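Local atomic coordinates of agarase (Pseudoalteromonas fuliginea, PDB entry 6XJ9), a protein that probably hydrolyses glycosidic bonds of agarose as a family 50 glycoside hydrolase. Residues A[302-308]-A[711-717]; A[666-671]-A[695-700]. One frame throughout, in Å; residues are numbered along the deposited sequence.

Contact 1: A[302-308]-A[711-717]; sequences ATGIDII and GAHWFQY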
loop_
_atom_site.group_PDB
_atom_site.type_symbol
_atom_site.label_atom_id
_atom_site.label_comp_id
_atom_site.label_asym_id
_atom_site.label_seq_id
_atom_site.Cartn_x
_atom_site.Cartn_y
_atom_site.Cartn_z
ATOM N N ALA A 302 -22.642 3.024 11.661
ATOM C CA ALA A 302 -22.685 1.725 11.002
ATOM C C ALA A 302 -21.599 1.631 9.933
ATOM O O ALA A 302 -21.686 2.285 8.894
ATOM C CB ALA A 302 -24.048 1.480 10.393
ATOM N N THR A 303 -20.599 0.786 10.196
ATOM C CA THR A 303 -19.601 0.428 9.204
ATOM C C THR A 303 -19.627 -1.088 9.035
ATOM O O THR A 303 -20.006 -1.823 9.951
ATOM C CB THR A 303 -18.201 0.944 9.572
ATOM O OG1 THR A 303 -17.789 0.284 10.773
ATOM C CG2 THR A 303 -18.160 2.446 9.764
ATOM N N GLY A 304 -19.258 -1.548 7.837
ATOM C CA GLY A 304 -19.363 -2.966 7.545
ATOM C C GLY A 304 -19.476 -3.211 6.046
ATOM O O GLY A 304 -19.278 -2.296 5.255
ATOM N N ILE A 305 -19.839 -4.450 5.699
ATOM C CA ILE A 305 -19.672 -5.000 4.371
ATOM C C ILE A 305 -20.948 -5.752 4.011
ATOM O O ILE A 305 -21.520 -6.465 4.844
ATOM C CB ILE A 305 -18.436 -5.932 4.373
ATOM C CG1 ILE A 305 -17.123 -5.166 4.559
ATOM C CG2 ILE A 305 -18.404 -6.795 3.131
ATOM C CD1 ILE A 305 -15.927 -6.034 4.930
ATOM N N ASP A 306 -21.348 -5.649 2.742
ATOM C CA ASP A 306 -22.560 -6.299 2.279
ATOM C C ASP A 306 -22.239 -7.685 1.730
ATOM O O ASP A 306 -21.092 -7.982 1.407
ATOM C CB ASP A 306 -23.240 -5.493 1.174
ATOM C CG ASP A 306 -23.584 -4.055 1.528
ATOM O OD1 ASP A 306 -24.170 -3.831 2.618
ATOM O OD2 ASP A 306 -23.299 -3.165 0.688
ATOM N N ILE A 307 -23.285 -8.508 1.597
ATOM C CA ILE A 307 -23.200 -9.822 0.964
ATOM C C ILE A 307 -22.274 -10.725 1.789
ATOM O O ILE A 307 -21.306 -11.295 1.272
ATOM C CB ILE A 307 -22.804 -9.724 -0.532
ATOM C CG1 ILE A 307 -23.572 -8.610 -1.251
ATOM C CG2 ILE A 307 -22.994 -11.065 -1.235
ATOM C CD1 ILE A 307 -24.971 -9.002 -1.671
ATOM N N ILE A 308 -22.596 -10.854 3.083
ATOM C CA ILE A 308 -21.955 -11.844 3.940
ATOM C C ILE A 308 -22.715 -13.156 3.778
ATOM O O ILE A 308 -23.463 -13.562 4.670
ATOM C CB ILE A 308 -21.928 -11.412 5.420
ATOM C CG1 ILE A 308 -21.553 -9.938 5.608
ATOM C CG2 ILE A 308 -21.025 -12.343 6.234
ATOM C CD1 ILE A 308 -20.154 -9.598 5.194
ATOM N N GLY A 711 -23.366 6.323 8.616
ATOM C CA GLY A 711 -22.626 5.127 8.255
ATOM C C GLY A 711 -22.720 4.783 6.774
ATOM O O GLY A 711 -23.425 5.438 6.002
ATOM N N ALA A 712 -21.987 3.732 6.410
ATOM C CA ALA A 712 -21.890 3.272 5.034
ATOM C C ALA A 712 -21.462 1.811 5.041
ATOM O O ALA A 712 -20.623 1.413 5.847
ATOM C CB ALA A 712 -20.888 4.111 4.277
ATOM N N HIS A 713 -22.037 1.036 4.119
ATOM C CA HIS A 713 -21.676 -0.357 3.952
ATOM C C HIS A 713 -20.994 -0.549 2.593
ATOM O O HIS A 713 -21.456 -0.033 1.575
ATOM C CB HIS A 713 -22.912 -1.245 4.130
ATOM C CG HIS A 713 -23.429 -1.363 5.528
ATOM N ND1 HIS A 713 -24.775 -1.202 5.829
ATOM C CD2 HIS A 713 -22.804 -1.642 6.695
ATOM C CE1 HIS A 713 -24.958 -1.360 7.125
ATOM N NE2 HIS A 713 -23.758 -1.626 7.690
ATOM N N TRP A 714 -19.891 -1.308 2.604
ATOM C CA TRP A 714 -19.082 -1.623 1.439
ATOM C C TRP A 714 -19.676 -2.813 0.691
ATOM O O TRP A 714 -19.983 -3.851 1.283
ATOM C CB TRP A 714 -17.652 -1.951 1.920
ATOM C CG TRP A 714 -16.783 -2.557 0.862
ATOM C CD1 TRP A 714 -16.767 -3.857 0.445
ATOM C CD2 TRP A 714 -15.822 -1.862 0.048
ATOM N NE1 TRP A 714 -15.828 -4.027 -0.544
ATOM C CE2 TRP A 714 -15.249 -2.814 -0.819
ATOM C CE3 TRP A 714 -15.386 -0.533 -0.015
ATOM C CZ2 TRP A 714 -14.253 -2.478 -1.737
ATOM C CZ3 TRP A 714 -14.406 -0.197 -0.927
ATOM C CH2 TRP A 714 -13.857 -1.158 -1.776
ATOM N N PHE A 715 -19.819 -2.674 -0.627
ATOM C CA PHE A 715 -20.221 -3.790 -1.476
ATOM C C PHE A 715 -18.988 -4.329 -2.203
ATOM O O PHE A 715 -18.499 -3.683 -3.124
ATOM C CB PHE A 715 -21.292 -3.334 -2.480
ATOM C CG PHE A 715 -21.939 -4.438 -3.287
ATOM C CD1 PHE A 715 -21.320 -4.959 -4.417
ATOM C CD2 PHE A 715 -23.187 -4.939 -2.935
ATOM C CE1 PHE A 715 -21.920 -5.966 -5.162
ATOM C CE2 PHE A 715 -23.780 -5.956 -3.674
ATOM C CZ PHE A 715 -23.150 -6.466 -4.789
ATOM N N GLN A 716 -18.497 -5.534 -1.857
ATOM C CA GLN A 716 -19.091 -6.552 -1.002
ATOM C C GLN A 716 -17.939 -7.342 -0.359
ATOM O O GLN A 716 -16.780 -6.962 -0.469
ATOM C CB GLN A 716 -19.992 -7.458 -1.856
ATOM C CG GLN A 716 -19.227 -8.264 -2.904
ATOM C CD GLN A 716 -20.028 -9.115 -3.863
ATOM O OE1 GLN A 716 -21.245 -9.203 -3.805
ATOM N NE2 GLN A 716 -19.340 -9.741 -4.799
ATOM N N TYR A 717 -18.256 -8.462 0.292
ATOM C CA TYR A 717 -17.292 -9.189 1.109
ATOM C C TYR A 717 -16.213 -9.822 0.239
ATOM O O TYR A 717 -15.010 -9.625 0.460
ATOM C CB TYR A 717 -18.018 -10.249 1.952
ATOM C CG TYR A 717 -17.189 -10.962 3.001
ATOM C CD1 TYR A 717 -16.027 -10.414 3.529
ATOM C CD2 TYR A 717 -17.620 -12.180 3.513
ATOM C CE1 TYR A 717 -15.281 -11.079 4.497
ATOM C CE2 TYR A 717 -16.891 -12.861 4.475
ATOM C CZ TYR A 717 -15.726 -12.304 4.972
ATOM O OH TYR A 717 -15.034 -12.988 5.925
HETATM O O HOH W 1 -18.038 1.048 6.150
HETATM O O HOH W 2 -26.341 -2.008 3.435
#
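Trp714 O is gripped from segment 302-308 by two neighbours: Asp306 N donates a nearly straight hydrogen bond of 2.7 Å to Trp714 O, and the CA-H of Ile305 adds a weaker contact. One step back, Trp714 N bonds to Gly304 O at 2.9 Å, while Ala712 N bonds to Ala302 O. Between these bonds Gly304 N stays 3.8 Å from Ala712 O, too far for a direct bond, and a water spans the pair, accepting weakly from the former and donating to the latter. The His713 ring turns its CD2 edge to the backbone of Gly304, where a side chain would press on the ring; its NE2 bonds to Ser432. Asp306 crosses this histidine at about a right angle, with carboxylate and ring planes 72° apart. Its OD1 takes the N-H of Asn435 and a water that also bonds to His713 ND1. Replacing Asp306 by alanine removes the carboxylate, which would probably leave the Asn435 amide and the bridging water without this acceptor and the histidine less firmly set. Beyond the strands, a cis peptide joins Phe715 to Gln716. Ile307 lays CG1 against Phe715 CE2 at 3.6 Å, while the Gln716 CB sits above the Phe715 ring toward its rim. Because the Ile305 chi1 of -68° sets CG1 beside the backbone N, the CG2 methyl falls on the Tyr717 side, 3.7 Å from Tyr717 CB, and Ile308 CD1 meets the same tyrosine at CG. Tyr717 OH is bonded to Arg424 and Thr421. Two parallel strands only 3° apart, joined across 402 residues, are consistent with the first and last strands closing a (β/α)8 barrel, the fold of this hydrolase family.

Contact 2: A[666-671]-A[695-700]; sequences IGEFHV and MYTDYM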
loop_
_atom_site.group_PDB
_atom_site.type_symbol
_atom_site.label_atom_id
_atom_site.label_comp_id
_atom_site.label_asym_id
_atom_site.label_seq_id
_atom_site.Cartn_x
_atom_site.Cartn_y
_atom_site.Cartn_z
ATOM N N ILE A 666 -25.457 4.982 3.719
ATOM C CA ILE A 666 -25.030 4.493 2.414
ATOM C C ILE A 666 -25.109 2.965 2.427
ATOM O O ILE A 666 -24.474 2.308 3.260
ATOM C CB ILE A 666 -23.624 5.006 2.014
ATOM C CG1 ILE A 666 -23.605 6.508 1.724
ATOM C CG2 ILE A 666 -23.093 4.234 0.818
ATOM C CD1 ILE A 666 -24.347 6.907 0.453
ATOM N N GLY A 667 -25.904 2.417 1.503
ATOM C CA GLY A 667 -26.132 0.979 1.413
ATOM C C GLY A 667 -24.984 0.224 0.752
ATOM O O GLY A 667 -24.714 -0.921 1.114
ATOM N N GLU A 668 -24.353 0.865 -0.241
ATOM C CA GLU A 668 -23.313 0.258 -1.056
ATOM C C GLU A 668 -22.406 1.351 -1.616
ATOM O O GLU A 668 -22.872 2.440 -1.936
ATOM C CB GLU A 668 -23.860 -0.516 -2.263
ATOM C CG GLU A 668 -24.984 -1.483 -1.958
ATOM C CD GLU A 668 -25.733 -2.059 -3.150
ATOM O OE1 GLU A 668 -25.238 -1.960 -4.287
ATOM O OE2 GLU A 668 -26.817 -2.612 -2.938
ATOM N N PHE A 669 -21.115 1.020 -1.697
ATOM C CA PHE A 669 -20.084 1.766 -2.397
ATOM C C PHE A 669 -18.892 0.824 -2.551
ATOM O O PHE A 669 -18.787 -0.153 -1.811
ATOM C CB PHE A 669 -19.680 3.027 -1.619
ATOM C CG PHE A 669 -18.741 2.803 -0.461
ATOM C CD1 PHE A 669 -19.218 2.357 0.765
ATOM C CD2 PHE A 669 -17.378 3.022 -0.592
ATOM C CE1 PHE A 669 -18.365 2.154 1.839
ATOM C CE2 PHE A 669 -16.519 2.799 0.476
ATOM C CZ PHE A 669 -17.008 2.375 1.698
ATOM N N HIS A 670 -18.027 1.091 -3.536
ATOM C CA HIS A 670 -16.845 0.264 -3.708
ATOM C C HIS A 670 -15.821 0.985 -4.568
ATOM O O HIS A 670 -16.141 1.905 -5.310
ATOM C CB HIS A 670 -17.170 -1.122 -4.300
ATOM C CG HIS A 670 -16.902 -1.224 -5.762
ATOM N ND1 HIS A 670 -15.710 -1.758 -6.267
ATOM C CD2 HIS A 670 -17.659 -0.884 -6.829
ATOM C CE1 HIS A 670 -15.748 -1.726 -7.584
ATOM N NE2 HIS A 670 -16.951 -1.202 -7.956
ATOM N N VAL A 671 -14.575 0.539 -4.417
ATOM C CA VAL A 671 -13.483 0.935 -5.280
ATOM C C VAL A 671 -12.755 -0.352 -5.650
ATOM O O VAL A 671 -12.619 -1.245 -4.821
ATOM C CB VAL A 671 -12.523 1.918 -4.585
ATOM C CG1 VAL A 671 -11.514 2.505 -5.562
ATOM C CG2 VAL A 671 -13.242 3.024 -3.820
ATOM N N MET A 695 -8.588 5.546 -1.387
ATOM C CA MET A 695 -9.812 6.126 -1.911
ATOM C C MET A 695 -10.976 5.696 -1.019
ATOM O O MET A 695 -11.902 6.466 -0.784
ATOM C CB MET A 695 -10.032 5.692 -3.360
ATOM C CG MET A 695 -9.137 6.465 -4.339
ATOM S SD MET A 695 -9.364 5.849 -6.041
ATOM C CE MET A 695 -11.054 6.368 -6.327
ATOM N N TYR A 696 -10.908 4.458 -0.534
ATOM C CA TYR A 696 -11.792 3.977 0.514
ATOM C C TYR A 696 -11.801 4.958 1.686
ATOM O O TYR A 696 -12.864 5.368 2.150
ATOM C CB TYR A 696 -11.282 2.628 1.027
ATOM C CG TYR A 696 -12.046 2.090 2.208
ATOM C CD1 TYR A 696 -13.239 1.415 2.014
ATOM C CD2 TYR A 696 -11.582 2.245 3.510
ATOM C CE1 TYR A 696 -13.960 0.897 3.079
ATOM C CE2 TYR A 696 -12.292 1.722 4.585
ATOM C CZ TYR A 696 -13.489 1.057 4.367
ATOM O OH TYR A 696 -14.227 0.550 5.401
ATOM N N THR A 697 -10.606 5.304 2.174
ATOM C CA THR A 697 -10.433 6.178 3.332
ATOM C C THR A 697 -11.091 7.541 3.088
ATOM O O THR A 697 -11.800 8.051 3.953
ATOM C CB THR A 697 -8.940 6.313 3.677
ATOM O OG1 THR A 697 -8.557 5.035 4.177
ATOM C CG2 THR A 697 -8.625 7.369 4.720
ATOM N N ASP A 698 -10.840 8.130 1.914
ATOM C CA ASP A 698 -11.428 9.408 1.534
ATOM C C ASP A 698 -12.950 9.315 1.542
ATOM O O ASP A 698 -13.613 10.242 2.003
ATOM C CB ASP A 698 -10.980 9.858 0.139
ATOM C CG ASP A 698 -9.572 10.437 0.104
ATOM O OD1 ASP A 698 -9.031 10.733 1.193
ATOM O OD2 ASP A 698 -9.036 10.616 -1.019
ATOM N N TYR A 699 -13.484 8.214 0.996
ATOM C CA TYR A 699 -14.924 8.042 0.853
ATOM C C TYR A 699 -15.548 7.991 2.241
ATOM O O TYR A 699 -16.544 8.655 2.508
ATOM C CB TYR A 699 -15.274 6.734 0.126
ATOM C CG TYR A 699 -16.745 6.573 -0.177
ATOM C CD1 TYR A 699 -17.655 6.260 0.822
ATOM C CD2 TYR A 699 -17.235 6.733 -1.464
ATOM C CE1 TYR A 699 -19.005 6.110 0.554
ATOM C CE2 TYR A 699 -18.584 6.584 -1.752
ATOM C CZ TYR A 699 -19.474 6.268 -0.741
ATOM O OH TYR A 699 -20.805 6.135 -1.009
ATOM N N MET A 700 -14.934 7.191 3.113
ATOM C CA MET A 700 -15.438 6.983 4.462
ATOM C C MET A 700 -15.299 8.257 5.294
ATOM O O MET A 700 -16.151 8.535 6.147
ATOM C CB MET A 700 -14.723 5.806 5.141
ATOM C CG MET A 700 -15.260 4.430 4.693
ATOM S SD MET A 700 -17.087 4.259 4.832
ATOM C CE MET A 700 -17.310 4.630 6.573
#
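Val671 comes nearest to helix 695-700 at Tyr696, their CA atoms 6.8 Å apart, as the irregular chain leaving strand 664-666 runs past the helix, which at Phe669 and Tyr699 stands 8.8 Å off between CA atoms. The contact is made by side chains, and Phe669 carries most of it. Its ring lies in an offset stack on Tyr699, centroids 4.0 Å apart and planes only 7° from parallel, with CD2 placed over the centre of the tyrosine ring. The two side chains run antiparallel alongside one another, which brings the phenol end of Tyr699 back to the root of the phenylalanine: Tyr699 OH is 3.4 Å from Phe669 CB. Phe669 takes the crowded position between backbone N and carbonyl carbon (chi1 79°), and this turns its ring flat along the tyrosine. Tyr699 OH is bonded to the carbonyl of Ala644, which ties the far end of the stack to another loop, and Ile666 CG2 meets the same tyrosine near the plane of its ring. Phe669, Tyr696 and Tyr699 thus form an aromatic cluster inside a beta-alpha-beta crossover, in which helix 689-704 links strand 664-666 to its parallel neighbour 709-714. Tyr696 joins at an edge: its CE1 approaches Phe669 CZ at 3.7 Å near the plane of the phenylalanine, and the two rings are displaced so far that little of their faces coincide. Met700 adds a Met-aromatic contact, its SD obliquely placed 3.7 Å from Phe669 CZ; the bent methionine also lays CG over a face of Tyr696. Trp714 meets Phe669 edge-to-face from strand 709-714. At the other end of the segment, the side chain of Val671 crosses that of Met695 at about a right angle, Val671 CG1 touching Met695 CE at 4.0 Å.

In the fold
After the N-terminal region, which includes the carbohydrate-binding-module-like domain, the chain enters strand 299-305, the first half of contact 1. It returns to that strand's side only at 709-714, so contact 1 closes a loop of about 400 residues that holds helices and the strands 620-621, 640-643 and 664-666 of the same sheet. Contact 2 is nested inside: it closes a short loop, with 23 residues between segments 666-671 and 695-700. Helix 689-704 then leads directly into strand 709-714. The two contacts meet at the end of that strand and just beyond it, where the backbone nitrogens of His713 and Phe715 probably bond to the carbonyls of Ile666 and Phe669, linking three neighbouring chain segments.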